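Local coordinates for protein pterin-4-alpha-carbinolamine dehydratase MoaB2 (Mycobacterium marinum, PDB 3RFQ) that probably takes part in molybdenum cofactor biosynthesis, as a MogA/MoaB-family protein with a probable molybdopterin-binding domain, at residues D74-D77 with I78-L82; G100-P103 with R104-T107; T107-S110 with T111-I114; A157-R160 with Y161-R164. All blocks are in the same frame, centred on the assembly; numbering follows the deposited sequence.

Interaction 1: D74-D77 with I78-L82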
ATOM      1  N   ASP C  74       2.474   4.419 -33.464  1.00 30.49           N
ATOM      2  CA  ASP C  74       2.914   5.586 -34.198  1.00 32.17           C
ATOM      3  C   ASP C  74       2.203   6.783 -33.567  1.00 31.58           C
ATOM      4  O   ASP C  74       0.985   6.765 -33.361  1.00 30.31           O
ATOM      5  CB  ASP C  74       2.538   5.443 -35.672  1.00 34.01           C
ATOM      6  CG  ASP C  74       2.830   6.690 -36.470  1.00 35.90           C
ATOM      7  OD1 ASP C  74       3.982   6.832 -36.929  1.00 36.48           O
ATOM      8  OD2 ASP C  74       1.908   7.530 -36.625  1.00 36.55           O
ATOM      9  N   GLU C  75       2.995   7.802 -33.252  1.00 32.15           N
ATOM     10  CA  GLU C  75       2.563   8.962 -32.482  1.00 31.57           C
ATOM     11  C   GLU C  75       1.403   9.698 -33.141  1.00 31.23           C
ATOM     12  O   GLU C  75       0.435  10.053 -32.473  1.00 30.89           O
ATOM     13  CB  GLU C  75       3.755   9.906 -32.280  1.00 32.99           C
ATOM     14  CG  GLU C  75       3.812  10.554 -30.911  1.00 34.37           C
ATOM     15  CD  GLU C  75       5.157  11.247 -30.640  1.00 39.45           C
ATOM     16  OE1 GLU C  75       6.229  10.627 -30.886  1.00 41.80           O
ATOM     17  OE2 GLU C  75       5.135  12.417 -30.181  1.00 40.61           O
ATOM     18  N   VAL C  76       1.495   9.910 -34.447  1.00 32.43           N
ATOM     19  CA  VAL C  76       0.447  10.583 -35.210  1.00 32.30           C
ATOM     20  C   VAL C  76      -0.849   9.745 -35.248  1.00 31.26           C
ATOM     21  O   VAL C  76      -1.960  10.277 -35.046  1.00 29.86           O
ATOM     22  CB  VAL C  76       0.956  10.955 -36.630  1.00 35.18           C
ATOM     23  CG1 VAL C  76      -0.203  11.354 -37.590  1.00 35.43           C
ATOM     24  CG2 VAL C  76       2.000  12.075 -36.535  1.00 35.93           C
ATOM     25  N   ASP C  77      -0.711   8.437 -35.474  1.00 30.76           N
ATOM     26  CA  ASP C  77      -1.892   7.587 -35.564  1.00 30.24           C
ATOM     27  C   ASP C  77      -2.607   7.502 -34.221  1.00 27.89           C
ATOM     28  O   ASP C  77      -3.841   7.630 -34.172  1.00 27.46           O
ATOM     29  CB  ASP C  77      -1.584   6.207 -36.161  1.00 30.54           C
ATOM     30  CG  ASP C  77      -1.184   6.289 -37.654  1.00 36.79           C
ATOM     31  OD1 ASP C  77      -1.407   7.349 -38.296  1.00 39.38           O
ATOM     32  OD2 ASP C  77      -0.637   5.293 -38.195  1.00 40.00           O
ATOM     33  N   ILE C  78      -1.836   7.338 -33.142  1.00 26.59           N
ATOM     34  CA  ILE C  78      -2.403   7.287 -31.801  1.00 25.01           C
ATOM     35  C   ILE C  78      -3.088   8.609 -31.478  1.00 25.83           C
ATOM     36  O   ILE C  78      -4.237   8.631 -31.053  1.00 25.97           O
ATOM     37  CB  ILE C  78      -1.351   6.955 -30.731  1.00 24.00           C
ATOM     38  CG1 ILE C  78      -0.685   5.612 -31.027  1.00 21.75           C
ATOM     39  CG2 ILE C  78      -1.999   6.916 -29.369  1.00 22.12           C
ATOM     40  CD1 ILE C  78       0.566   5.367 -30.195  1.00 22.31           C
ATOM     41  N   ARG C  79      -2.394   9.713 -31.727  1.00 27.74           N
ATOM     42  CA  ARG C  79      -2.927  11.050 -31.478  1.00 28.61           C
ATOM     43  C   ARG C  79      -4.219  11.331 -32.257  1.00 29.35           C
ATOM     44  O   ARG C  79      -5.190  11.879 -31.713  1.00 29.46           O
ATOM     45  CB  ARG C  79      -1.853  12.069 -31.823  1.00 30.36           C
ATOM     46  CG  ARG C  79      -2.145  13.482 -31.410  1.00 32.32           C
ATOM     47  CD  ARG C  79      -0.944  14.356 -31.781  1.00 34.76           C
ATOM     48  NE  ARG C  79       0.133  14.137 -30.807  1.00 35.97           N
ATOM     49  CZ  ARG C  79       1.430  14.112 -31.118  1.00 37.84           C
ATOM     50  NH1 ARG C  79       1.802  14.275 -32.393  1.00 37.37           N
ATOM     51  NH2 ARG C  79       2.344  13.894 -30.155  1.00 35.41           N
ATOM     52  N   ASN C  80      -4.242  10.951 -33.530  1.00 30.43           N
ATOM     53  CA  ASN C  80      -5.460  11.101 -34.328  1.00 30.77           C
ATOM     54  C   ASN C  80      -6.634  10.278 -33.805  1.00 29.00           C
ATOM     55  O   ASN C  80      -7.767  10.757 -33.835  1.00 29.84           O
ATOM     56  CB  ASN C  80      -5.217  10.779 -35.804  1.00 32.38           C
ATOM     57  CG  ASN C  80      -4.436  11.873 -36.520  1.00 36.88           C
ATOM     58  OD1 ASN C  80      -3.958  12.833 -35.898  1.00 39.13           O
ATOM     59  ND2 ASN C  80      -4.297  11.732 -37.847  1.00 40.66           N
ATOM     60  N   ALA C  81      -6.383   9.050 -33.359  1.00 26.74           N
ATOM     61  CA  ALA C  81      -7.458   8.227 -32.821  1.00 25.40           C
ATOM     62  C   ALA C  81      -8.044   8.868 -31.553  1.00 24.52           C
ATOM     63  O   ALA C  81      -9.259   8.856 -31.347  1.00 24.04           O
ATOM     64  CB  ALA C  81      -6.969   6.818 -32.534  1.00 23.64           C
ATOM     65  N   LEU C  82      -7.180   9.440 -30.718  1.00 24.36           N
ATOM     66  CA  LEU C  82      -7.631  10.063 -29.484  1.00 24.08           C
ATOM     67  C   LEU C  82      -8.401  11.338 -29.727  1.00 25.54           C
ATOM     68  O   LEU C  82      -9.417  11.566 -29.055  1.00 25.78           O
ATOM     69  CB  LEU C  82      -6.478  10.333 -28.515  1.00 23.44           C
ATOM     70  CG  LEU C  82      -5.649   9.128 -28.076  1.00 22.29           C
ATOM     71  CD1 LEU C  82      -4.371   9.626 -27.390  1.00 21.62           C
ATOM     72  CD2 LEU C  82      -6.469   8.203 -27.182  1.00 20.28           C
TER
HETATM   73  O   HOH W   1      -4.015   9.009 -38.525  1.00 18.99           O
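The guanidinium of Arg79 and the carboxylate of Glu75 meet with their planes 77° apart, almost at right angles. Over one face of the guanidinium, offset toward its rim, lies the carbonyl oxygen Glu75 O; NH2 reaches the carboxylate and forms a salt bridge, Arg79 NH2 to Glu75 OE2 at 3.2 Å. The bond is bent, its N-H...O angle 138°, and OE2 answers with its anti lone pair while standing somewhat out of the guanidinium plane. The two side chains run side by side in the same direction, as suits an i to i+4 pair on a helix: the Glu75 chain is extended beyond CG, whereas Arg79 turns at chi3 (-77°) to bring NH2 back toward its partner. Asp74 is the N-cap of helix 75-87. Its OD2 accepts from Asp77 N at 3.0 Å, and its carbonyl oxygen takes the first helical bond from Ile78 N at 2.9 Å. On the outer face Asn80 lies beside Val76, and a water links Asp77 of the first turn to Asn80, accepting from Asn80 ND2 (2.8 Å) and donating to Asp77 OD1 (3.1 Å). Ile78, buried and branched, packs on Val71 and on Val106, with Ser110 of helix 107-114 close by. Asp74 at the cap and Glu75 and Asp77 in the first turn gather three acids at this helix start, where the N-H groups and the helix dipole probably favour negative charge, while Arg79, one turn later, offsets one of them.

Interaction 2: G100-P103 with R104-T107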
ATOM      1  N   GLY C 100       5.634   0.961 -22.448  1.00 20.66           N
ATOM      2  CA  GLY C 100       6.939   0.552 -21.940  1.00 23.36           C
ATOM      3  C   GLY C 100       8.060   1.533 -22.262  1.00 26.21           C
ATOM      4  O   GLY C 100       7.829   2.740 -22.492  1.00 26.50           O
ATOM      5  N   VAL C 101       9.278   1.010 -22.358  1.00 29.05           N
ATOM      6  CA  VAL C 101      10.447   1.860 -22.594  1.00 31.63           C
ATOM      7  C   VAL C 101      11.191   1.624 -23.913  1.00 34.50           C
ATOM      8  O   VAL C 101      12.211   2.252 -24.169  1.00 36.67           O
ATOM      9  CB  VAL C 101      11.388   1.784 -21.395  1.00 32.85           C
ATOM     10  CG1 VAL C 101      10.672   2.373 -20.168  1.00 31.25           C
ATOM     11  CG2 VAL C 101      11.821   0.320 -21.110  1.00 32.60           C
ATOM     12  N   THR C 102      10.673   0.753 -24.777  1.00 35.82           N
ATOM     13  CA  THR C 102      11.291   0.567 -26.095  1.00 38.70           C
ATOM     14  C   THR C 102      10.966   1.787 -26.974  1.00 39.69           C
ATOM     15  O   THR C 102      10.173   2.666 -26.557  1.00 39.16           O
ATOM     16  CB  THR C 102      10.813  -0.706 -26.802  1.00 39.07           C
ATOM     17  OG1 THR C 102       9.501  -0.473 -27.325  1.00 38.90           O
ATOM     18  CG2 THR C 102      10.803  -1.915 -25.847  1.00 38.41           C
ATOM     19  N   PRO C 103      11.569   1.863 -28.178  1.00 41.75           N
ATOM     20  CA  PRO C 103      11.442   3.156 -28.853  1.00 42.18           C
ATOM     21  C   PRO C 103      10.063   3.355 -29.441  1.00 40.31           C
ATOM     22  O   PRO C 103       9.656   4.491 -29.677  1.00 40.36           O
ATOM     23  CB  PRO C 103      12.505   3.092 -29.984  1.00 44.69           C
ATOM     24  CG  PRO C 103      13.075   1.644 -29.960  1.00 46.20           C
ATOM     25  CD  PRO C 103      12.210   0.837 -29.040  1.00 43.35           C
ATOM     26  N   ARG C 104       9.374   2.244 -29.691  1.00 39.01           N
ATOM     27  CA  ARG C 104       8.029   2.254 -30.242  1.00 37.56           C
ATOM     28  C   ARG C 104       6.986   2.527 -29.189  1.00 33.39           C
ATOM     29  O   ARG C 104       5.806   2.604 -29.530  1.00 32.68           O
ATOM     30  CB  ARG C 104       7.692   0.908 -30.924  1.00 39.06           C
ATOM     31  CG  ARG C 104       8.476   0.613 -32.221  1.00 45.64           C
ATOM     32  CD  ARG C 104       8.087   1.535 -33.389  1.00 49.79           C
ATOM     33  NE  ARG C 104       6.785   1.210 -33.982  1.00 51.90           N
ATOM     34  CZ  ARG C 104       6.356   1.696 -35.154  1.00 54.02           C
ATOM     35  NH1 ARG C 104       7.123   2.528 -35.857  1.00 55.33           N
ATOM     36  NH2 ARG C 104       5.161   1.353 -35.627  1.00 53.10           N
ATOM     37  N   ASP C 105       7.389   2.648 -27.920  1.00 30.31           N
ATOM     38  CA  ASP C 105       6.412   2.800 -26.853  1.00 27.38           C
ATOM     39  C   ASP C 105       6.039   4.271 -26.706  1.00 26.08           C
ATOM     40  O   ASP C 105       6.526   4.962 -25.778  1.00 25.42           O
ATOM     41  CB  ASP C 105       6.940   2.240 -25.539  1.00 27.33           C
ATOM     42  CG  ASP C 105       6.897   0.707 -25.477  1.00 28.29           C
ATOM     43  OD1 ASP C 105       5.780   0.139 -25.415  1.00 28.38           O
ATOM     44  OD2 ASP C 105       7.988   0.084 -25.434  1.00 28.02           O
ATOM     45  N   VAL C 106       5.197   4.746 -27.630  1.00 23.65           N
ATOM     46  CA  VAL C 106       4.933   6.183 -27.785  1.00 22.74           C
ATOM     47  C   VAL C 106       3.539   6.670 -27.334  1.00 20.88           C
ATOM     48  O   VAL C 106       3.216   7.849 -27.496  1.00 21.03           O
ATOM     49  CB  VAL C 106       5.233   6.689 -29.226  1.00 24.11           C
ATOM     50  CG1 VAL C 106       6.749   6.635 -29.528  1.00 24.41           C
ATOM     51  CG2 VAL C 106       4.443   5.901 -30.260  1.00 24.79           C
ATOM     52  N   THR C 107       2.739   5.774 -26.757  1.00 18.34           N
ATOM     53  CA  THR C 107       1.389   6.134 -26.293  1.00 17.47           C
ATOM     54  C   THR C 107       1.419   7.324 -25.313  1.00 17.91           C
ATOM     55  O   THR C 107       0.613   8.263 -25.459  1.00 18.45           O
ATOM     56  CB  THR C 107       0.661   4.938 -25.665  1.00 16.38           C
ATOM     57  OG1 THR C 107       0.646   3.837 -26.587  1.00 16.13           O
ATOM     58  CG2 THR C 107      -0.762   5.281 -25.239  1.00 14.12           C
TER
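Asp105 turns its carboxylate back into the bend of the preceding residues, and side-chain hydrogen bonds account for most of the contact. OD2 is gripped twice by Thr102: by the hydroxyl, OG1 to OD2 at a very short 2.5 Å, and by the amide, Thr102 N to Asp105 OD2 at 2.8 Å, which arrives on the anti side. The other oxygen, OD1, takes a weak bond from Gly100 N at 3.1 Å. Thr102 can offer both donors to one oxygen because chi1 (77°) sets OG1 between its backbone N and carbonyl carbon. Aspartate suits the place, its short chain letting one oxygen reach Thr102 in the turn and the other Gly100 just before it.

Backbone bonding closes a type I beta turn from Thr102 to Asp105, in which Asp105 N meets Thr102 O at 3.1 Å from above the carbonyl plane. Pro103, with its restricted phi, fits the second position of such a turn.

A charged side chain leads away from the turn: Arg104, whose NH2 forms a salt bridge with Asp40. The loop joins strand 92-96 to helix 107-114, where Thr107 OG1 bonds Gly97 O, while Val101 O bonds Arg117 of the second subunit.

Interaction 3: T107-S110 with T111-I114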
ATOM      1  N   THR C 107       2.739   5.774 -26.757  1.00 18.34           N
ATOM      2  CA  THR C 107       1.389   6.134 -26.293  1.00 17.47           C
ATOM      3  C   THR C 107       1.419   7.324 -25.313  1.00 17.91           C
ATOM      4  O   THR C 107       0.613   8.263 -25.459  1.00 18.45           O
ATOM      5  CB  THR C 107       0.661   4.938 -25.665  1.00 16.38           C
ATOM      6  OG1 THR C 107       0.646   3.837 -26.587  1.00 16.13           O
ATOM      7  CG2 THR C 107      -0.762   5.281 -25.239  1.00 14.12           C
ATOM      8  N   PRO C 108       2.363   7.325 -24.352  1.00 17.47           N
ATOM      9  CA  PRO C 108       2.307   8.482 -23.415  1.00 17.98           C
ATOM     10  C   PRO C 108       2.623   9.822 -24.075  1.00 19.64           C
ATOM     11  O   PRO C 108       1.956  10.812 -23.755  1.00 20.34           O
ATOM     12  CB  PRO C 108       3.356   8.147 -22.351  1.00 16.69           C
ATOM     13  CG  PRO C 108       3.526   6.621 -22.468  1.00 16.75           C
ATOM     14  CD  PRO C 108       3.369   6.330 -23.935  1.00 16.31           C
ATOM     15  N   GLU C 109       3.614   9.849 -24.974  1.00 21.19           N
ATOM     16  CA  GLU C 109       3.989  11.062 -25.710  1.00 23.22           C
ATOM     17  C   GLU C 109       2.828  11.545 -26.588  1.00 23.78           C
ATOM     18  O   GLU C 109       2.559  12.749 -26.644  1.00 24.31           O
ATOM     19  CB  GLU C 109       5.260  10.863 -26.577  1.00 25.00           C
ATOM     20  CG  GLU C 109       6.580  10.732 -25.812  1.00 26.69           C
ATOM     21  CD  GLU C 109       6.516   9.648 -24.742  1.00 28.90           C
ATOM     22  OE1 GLU C 109       6.275   8.466 -25.086  1.00 28.11           O
ATOM     23  OE2 GLU C 109       6.638   9.995 -23.547  1.00 30.93           O
ATOM     24  N   SER C 110       2.170  10.614 -27.280  1.00 23.41           N
ATOM     25  CA  SER C 110       0.958  10.934 -28.066  1.00 24.54           C
ATOM     26  C   SER C 110      -0.159  11.473 -27.171  1.00 23.60           C
ATOM     27  O   SER C 110      -0.852  12.438 -27.530  1.00 24.16           O
ATOM     28  CB  SER C 110       0.426   9.703 -28.805  1.00 24.36           C
ATOM     29  OG  SER C 110       1.400   9.130 -29.662  1.00 26.81           O
ATOM     30  N   THR C 111      -0.340  10.839 -26.015  1.00 21.89           N
ATOM     31  CA  THR C 111      -1.416  11.219 -25.099  1.00 20.85           C
ATOM     32  C   THR C 111      -1.176  12.599 -24.465  1.00 22.47           C
ATOM     33  O   THR C 111      -2.083  13.428 -24.403  1.00 22.98           O
ATOM     34  CB  THR C 111      -1.630  10.126 -24.052  1.00 19.18           C
ATOM     35  OG1 THR C 111      -1.955   8.918 -24.747  1.00 18.23           O
ATOM     36  CG2 THR C 111      -2.764  10.490 -23.068  1.00 16.86           C
ATOM     37  N   ARG C 112       0.046  12.859 -24.030  1.00 23.65           N
ATOM     38  CA  ARG C 112       0.358  14.120 -23.343  1.00 26.36           C
ATOM     39  C   ARG C 112      -0.073  15.348 -24.146  1.00 27.85           C
ATOM     40  O   ARG C 112      -0.545  16.325 -23.573  1.00 28.52           O
ATOM     41  CB  ARG C 112       1.866  14.219 -23.061  1.00 27.10           C
ATOM     42  CG  ARG C 112       2.250  15.304 -22.045  1.00 31.08           C
ATOM     43  CD  ARG C 112       3.737  15.186 -21.658  1.00 37.39           C
ATOM     44  NE  ARG C 112       4.062  13.944 -20.932  1.00 39.26           N
ATOM     45  CZ  ARG C 112       4.875  12.975 -21.365  1.00 40.92           C
ATOM     46  NH1 ARG C 112       5.485  13.061 -22.545  1.00 42.87           N
ATOM     47  NH2 ARG C 112       5.088  11.910 -20.607  1.00 38.67           N
ATOM     48  N   GLU C 113       0.104  15.277 -25.463  1.00 28.85           N
ATOM     49  CA  GLU C 113      -0.190  16.383 -26.371  1.00 31.60           C
ATOM     50  C   GLU C 113      -1.650  16.789 -26.400  1.00 30.96           C
ATOM     51  O   GLU C 113      -1.970  17.971 -26.540  1.00 32.06           O
ATOM     52  CB  GLU C 113       0.242  16.026 -27.789  1.00 33.12           C
ATOM     53  CG  GLU C 113       1.682  16.314 -28.058  1.00 37.83           C
ATOM     54  CD  GLU C 113       2.039  17.758 -27.732  1.00 43.93           C
ATOM     55  OE1 GLU C 113       1.542  18.664 -28.459  1.00 44.76           O
ATOM     56  OE2 GLU C 113       2.802  17.963 -26.744  1.00 44.90           O
ATOM     57  N   ILE C 114      -2.530  15.807 -26.278  1.00 29.11           N
ATOM     58  CA  ILE C 114      -3.948  16.086 -26.328  1.00 28.97           C
ATOM     59  C   ILE C 114      -4.596  16.306 -24.953  1.00 28.00           C
ATOM     60  O   ILE C 114      -5.733  16.757 -24.914  1.00 29.05           O
ATOM     61  CB  ILE C 114      -4.714  15.046 -27.169  1.00 28.38           C
ATOM     62  CG1 ILE C 114      -4.586  13.642 -26.588  1.00 26.77           C
ATOM     63  CG2 ILE C 114      -4.165  15.035 -28.564  1.00 30.54           C
ATOM     64  CD1 ILE C 114      -5.697  13.252 -25.691  1.00 26.47           C
TER
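Thr111 bonds twice to Thr107 across one turn of helix 107-114, which follows strand 92-96 in the mixed alpha/beta fold of the MogA/MoaB family. From its CB, 3.2 Å from Thr107 O, the side chain divides: the methyl CG2 lies anti to the backbone N, and OG1 lies beside that N (chi1 -59°), which brings the hydroxyl back over the preceding turn. At its tip OG1 donates to Thr107 O at 2.7 Å, from above the carbonyl plane. Thr111 N also reaches this oxygen, at 2.8 Å, tilted from the carbonyl plane by less than the hydroxyl is, which leaves one carbonyl of a buried residue accepting two bonds. The hydroxyl is further bonded to Asn155 of strand 151-156, and threonine suits a buried site where a polar tip must be satisfied on the helix itself and by the sheet. Pro108, in the first turn, lacks an amide hydrogen that this part of a helix seldom uses, and its carbonyl still accepts from Arg112 N at 2.8 Å.

On the outer side Glu109 and Arg112 run alongside each other. Glu109 is bent at chi2 (53°), Arg112 at chi3, and their flat ends are turned 49° apart. The hydrogen bond within the resulting salt bridge is weak; the stronger partner of Glu109 is Arg142, so OE2 has two positively charged partners. The hydroxyl of Ser110 is bonded to Glu75 O of helix 75-87 and to Val106 O. Pro108 O lies over the centre of one face of the Arg112 guanidinium, while Glu109 OE2 stands at the edge, 3.4 Å from Arg112 NH1.

Interaction 4: A157-R160 with Y161-R164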
ATOM      1  N   ALA C 157      -1.002  -0.467 -19.866  1.00 14.24           N
ATOM      2  CA  ALA C 157      -0.031  -1.369 -20.475  1.00 16.15           C
ATOM      3  C   ALA C 157      -0.713  -2.507 -21.245  1.00 16.60           C
ATOM      4  O   ALA C 157      -1.915  -2.777 -21.055  1.00 15.80           O
ATOM      5  CB  ALA C 157       0.950  -1.933 -19.422  1.00 15.74           C
ATOM      6  N   GLY C 158       0.048  -3.162 -22.117  1.00 17.94           N
ATOM      7  CA  GLY C 158      -0.530  -4.151 -23.030  1.00 18.79           C
ATOM      8  C   GLY C 158      -0.776  -5.593 -22.572  1.00 19.49           C
ATOM      9  O   GLY C 158      -1.570  -6.301 -23.199  1.00 20.62           O
ATOM     10  N   SER C 159      -0.119  -6.075 -21.511  1.00 18.95           N
ATOM     11  CA  SER C 159      -0.271  -7.506 -21.171  1.00 18.98           C
ATOM     12  C   SER C 159      -1.732  -7.760 -20.705  1.00 18.60           C
ATOM     13  O   SER C 159      -2.403  -6.842 -20.267  1.00 17.03           O
ATOM     14  CB  SER C 159       0.708  -7.917 -20.066  1.00 19.10           C
ATOM     15  OG  SER C 159       0.254  -7.390 -18.822  1.00 16.42           O
ATOM     16  N   ARG C 160      -2.220  -8.987 -20.812  1.00 19.25           N
ATOM     17  CA  ARG C 160      -3.560  -9.319 -20.300  1.00 19.66           C
ATOM     18  C   ARG C 160      -3.746  -9.006 -18.795  1.00 18.60           C
ATOM     19  O   ARG C 160      -4.806  -8.540 -18.386  1.00 17.24           O
ATOM     20  CB  ARG C 160      -3.854 -10.805 -20.523  1.00 21.48           C
ATOM     21  CG  ARG C 160      -5.366 -11.134 -20.590  1.00 24.25           C
ATOM     22  CD  ARG C 160      -5.581 -12.209 -21.672  1.00 31.02           C
ATOM     23  NE  ARG C 160      -6.971 -12.649 -21.783  1.00 30.61           N
ATOM     24  CZ  ARG C 160      -7.806 -12.158 -22.683  1.00 33.11           C
ATOM     25  NH1 ARG C 160      -7.361 -11.255 -23.553  1.00 33.75           N
ATOM     26  NH2 ARG C 160      -9.068 -12.571 -22.728  1.00 33.11           N
ATOM     27  N   TYR C 161      -2.723  -9.291 -17.981  1.00 18.01           N
ATOM     28  CA  TYR C 161      -2.819  -9.027 -16.554  1.00 17.87           C
ATOM     29  C   TYR C 161      -2.887  -7.533 -16.303  1.00 16.45           C
ATOM     30  O   TYR C 161      -3.660  -7.105 -15.452  1.00 16.29           O
ATOM     31  CB  TYR C 161      -1.664  -9.649 -15.766  1.00 19.17           C
ATOM     32  CG  TYR C 161      -1.701 -11.166 -15.598  1.00 21.88           C
ATOM     33  CD1 TYR C 161      -2.793 -11.929 -16.020  1.00 24.26           C
ATOM     34  CD2 TYR C 161      -0.656 -11.821 -14.951  1.00 25.94           C
ATOM     35  CE1 TYR C 161      -2.818 -13.330 -15.826  1.00 28.16           C
ATOM     36  CE2 TYR C 161      -0.667 -13.202 -14.741  1.00 28.06           C
ATOM     37  CZ  TYR C 161      -1.741 -13.953 -15.188  1.00 29.82           C
ATOM     38  OH  TYR C 161      -1.706 -15.323 -14.995  1.00 31.12           O
ATOM     39  N   ALA C 162      -2.115  -6.734 -17.052  1.00 15.33           N
ATOM     40  CA  ALA C 162      -2.201  -5.238 -16.915  1.00 14.40           C
ATOM     41  C   ALA C 162      -3.596  -4.719 -17.229  1.00 13.34           C
ATOM     42  O   ALA C 162      -4.132  -3.868 -16.529  1.00 12.69           O
ATOM     43  CB  ALA C 162      -1.155  -4.509 -17.791  1.00 13.49           C
ATOM     44  N   VAL C 163      -4.179  -5.220 -18.304  1.00 13.82           N
ATOM     45  CA  VAL C 163      -5.507  -4.797 -18.690  1.00 13.01           C
ATOM     46  C   VAL C 163      -6.505  -5.152 -17.583  1.00 12.18           C
ATOM     47  O   VAL C 163      -7.301  -4.310 -17.149  1.00 11.72           O
ATOM     48  CB  VAL C 163      -5.955  -5.481 -20.016  1.00 14.43           C
ATOM     49  CG1 VAL C 163      -7.451  -5.255 -20.233  1.00 12.32           C
ATOM     50  CG2 VAL C 163      -5.132  -4.948 -21.180  1.00 14.75           C
ATOM     51  N   ARG C 164      -6.448  -6.382 -17.104  1.00 16.14           N
ATOM     52  CA  ARG C 164      -7.428  -6.768 -16.104  1.00 14.79           C
ATOM     53  C   ARG C 164      -7.254  -5.930 -14.815  1.00 14.40           C
ATOM     54  O   ARG C 164      -8.233  -5.379 -14.258  1.00 13.67           O
ATOM     55  CB  ARG C 164      -7.282  -8.255 -15.783  1.00 15.51           C
ATOM     56  CG  ARG C 164      -7.730  -9.177 -16.885  1.00 14.56           C
ATOM     57  CD  ARG C 164      -7.727 -10.612 -16.378  1.00 15.06           C
ATOM     58  NE  ARG C 164      -8.115 -11.569 -17.414  1.00 13.48           N
ATOM     59  CZ  ARG C 164      -9.358 -11.775 -17.852  1.00 13.32           C
ATOM     60  NH1 ARG C 164     -10.382 -11.063 -17.374  1.00 11.49           N
ATOM     61  NH2 ARG C 164      -9.573 -12.690 -18.784  1.00 14.17           N
TER
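Arg160 and Arg164, one helical turn apart, point their guanidinium groups across each other with planes 89° apart, and Arg160 NE comes within 4.0 Å of Arg164 NH2. Arg164 is extended from CG to NE, its CG passing 3.3 Å from Arg160 O, whereas Arg160 bends at chi2 (141°). Both converge on acidic residues of the third subunit: Glu60 of that chain bridges to NE of each arginine, and its Glu56 takes Arg164 NH2.

Ser159 sits at the N-cap of helix 160-180. Its hydroxyl faces the first turn and accepts from Ala162 N at 3.0 Å, while Ser159 O receives Val163 N at 3.1 Å. Serine is apt here, for its short side chain reaches a backbone N-H at the start of the helix. Behind the cap the small methyls of Ala157 and Ala162 meet at 3.7 Å, allowing the loop leaving strand 151-156 to lie close against the helix. Val163 packs onto helix 51-60.

The two arginines thus gather round the glutamates of the third subunit, which probably offset the like charges here, including Arg164 of that subunit close by, and help hold the subunits together.

Overall arrangement
From the N terminus, interaction 1 comes first, forming the opening turns of helix 75-87 just after strand 63-71. Interaction 2 follows in the loop beyond strand 92-96, and runs through the shared Thr107 into interaction 3, the next helix. Each contact closes only a turn of chain; they lie in series, with neither nesting nor crossing. Space joins them more widely: Leu82 meets Thr111 and Arg79 lies beside Glu113, which sets helices 75-87 and 107-114 side by side, and interaction 1 also touches interaction 2. Interaction 4, starting helix 160-180 after strand 151-156, stands apart, its nearest atoms about 6 Å from interaction 2. Interactions 2 and 4 also face other subunits.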